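Local coordinates for polysaccharide deacetylase-like protein (Bacillus anthracis, PDB 4V33) that is a putative zinc-dependent polysaccharide deacetylase, probably removing acetyl groups from a cell-wall polysaccharide, and is required for osmotic stability and cell shape maintenance, at residues L185-E188 and R189-D192. Sequence-based numbering, arbitrary orientation.
Sequences LTFE and RWGD
Arg-189 meets Leu-185 through its guanidinium, one face of which lies over methyl CD2, with NH1 3.6 Å from that carbon; the two side chains cross nearly at right angles. The backbone N of Arg-189 reaches Thr-186 O at 2.9 Å; Thr-186 OG1 also donates to Glu-188 OE1 at 2.6 Å, while OE2 bonds Ser-260, tying the turn to strand 259-263. Trp-190 N follows with Phe-187 O at 3.1 Å, the three-residue spacing of a 3-10 turn. The indole of Trp-190 runs alongside the Phe-187 ring, CE3 3.9 Å from CD1, their planes inclined by 31°. Phe-187 is buried among Phe-201, Phe-320 and Tyr-233, and the partly exposed indole extends this aromatic packing. At Gly-191, N donates to a water that in turn donates to Glu-188 O, a bridge over the turn. Asp-192 N continues the 3-10 pattern to Arg-189 O at 2.9 Å. A bend at chi3 (71°) brings Arg-189 NE to Asp-192 OD2 at 2.8 Å, almost straight (172°), on the anti lone pair; NH2 adds a weak bond. Lying in the guanidinium plane, this salt bridge fixes the group's rotation and keeps its face on Leu-185 CD2.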
loop_
_atom_site.group_PDB
_atom_site.type_symbol
_atom_site.label_atom_id
_atom_site.label_comp_id
_atom_site.label_asym_id
_atom_site.label_seq_id
_atom_site.Cartn_x
_atom_site.Cartn_y
_atom_site.Cartn_z
ATOM N N LEU A 185 -0.876 4.110 -4.299
ATOM C CA LEU A 185 0.509 3.928 -3.891
ATOM C C LEU A 185 1.218 2.923 -4.778
ATOM O O LEU A 185 0.585 2.130 -5.481
ATOM C CB LEU A 185 0.588 3.418 -2.450
ATOM C CG LEU A 185 0.041 4.332 -1.356
ATOM C CD1 LEU A 185 0.122 3.620 -0.011
ATOM C CD2 LEU A 185 0.799 5.657 -1.319
ATOM N N THR A 186 2.545 2.969 -4.727
ATOM C CA THR A 186 3.394 1.931 -5.309
ATOM C C THR A 186 4.332 1.447 -4.209
ATOM O O THR A 186 4.363 2.031 -3.130
ATOM C CB THR A 186 4.200 2.450 -6.519
ATOM O OG1 THR A 186 4.963 3.609 -6.146
ATOM C CG2 THR A 186 3.259 2.816 -7.660
ATOM N N PHE A 187 5.121 0.406 -4.462
ATOM C CA PHE A 187 5.876 -0.219 -3.375
ATOM C C PHE A 187 7.005 0.636 -2.800
ATOM O O PHE A 187 7.466 0.388 -1.690
ATOM C CB PHE A 187 6.359 -1.625 -3.778
ATOM C CG PHE A 187 5.242 -2.617 -3.846
ATOM C CD1 PHE A 187 4.673 -3.114 -2.678
ATOM C CD2 PHE A 187 4.705 -3.005 -5.071
ATOM C CE1 PHE A 187 3.615 -4.000 -2.724
ATOM C CE2 PHE A 187 3.639 -3.894 -5.127
ATOM C CZ PHE A 187 3.091 -4.392 -3.953
ATOM N N GLU A 188 7.418 1.662 -3.536
ATOM C CA GLU A 188 8.363 2.638 -3.001
ATOM C C GLU A 188 7.796 3.372 -1.781
ATOM O O GLU A 188 8.553 3.931 -0.983
ATOM C CB GLU A 188 8.748 3.661 -4.070
ATOM C CG GLU A 188 9.488 3.069 -5.252
ATOM C CD GLU A 188 8.565 2.532 -6.333
ATOM O OE1 GLU A 188 7.329 2.500 -6.130
ATOM O OE2 GLU A 188 9.094 2.160 -7.401
ATOM N N ARG A 189 6.473 3.365 -1.640
ATOM C CA ARG A 189 5.820 4.005 -0.499
ATOM C C ARG A 189 5.137 2.988 0.398
ATOM O O ARG A 189 4.132 3.304 1.034
ATOM C CB ARG A 189 4.806 5.043 -0.974
ATOM C CG ARG A 189 5.441 6.292 -1.548
ATOM C CD ARG A 189 4.356 7.320 -1.862
ATOM N NE ARG A 189 3.774 7.881 -0.648
ATOM C CZ ARG A 189 2.715 8.685 -0.635
ATOM N NH1 ARG A 189 2.109 9.008 -1.770
ATOM N NH2 ARG A 189 2.264 9.175 0.514
ATOM N N TRP A 190 5.665 1.765 0.450
ATOM C CA TRP A 190 5.097 0.750 1.333
ATOM C C TRP A 190 5.044 1.246 2.781
ATOM O O TRP A 190 4.090 0.961 3.516
ATOM C CB TRP A 190 5.897 -0.561 1.273
ATOM C CG TRP A 190 5.236 -1.625 2.079
ATOM C CD1 TRP A 190 5.683 -2.177 3.246
ATOM C CD2 TRP A 190 3.981 -2.238 1.796
ATOM N NE1 TRP A 190 4.774 -3.103 3.704
ATOM C CE2 TRP A 190 3.722 -3.160 2.830
ATOM C CE3 TRP A 190 3.043 -2.095 0.767
ATOM C CZ2 TRP A 190 2.567 -3.938 2.861
ATOM C CZ3 TRP A 190 1.898 -2.864 0.799
ATOM C CH2 TRP A 190 1.671 -3.776 1.839
ATOM N N GLY A 191 6.065 1.999 3.173
ATOM C CA GLY A 191 6.144 2.542 4.519
ATOM C C GLY A 191 5.059 3.553 4.852
ATOM O O GLY A 191 4.954 3.981 6.001
ATOM N N ASP A 192 4.251 3.930 3.862
ATOM C CA ASP A 192 3.216 4.945 4.062
ATOM C C ASP A 192 1.794 4.389 4.121
ATOM O O ASP A 192 0.835 5.165 4.208
ATOM C CB ASP A 192 3.267 6.005 2.956
ATOM C CG ASP A 192 4.525 6.847 2.999
ATOM O OD1 ASP A 192 5.166 6.945 4.075
ATOM O OD2 ASP A 192 4.863 7.432 1.945
HETATM O O HOH W 1 8.558 2.504 1.890
#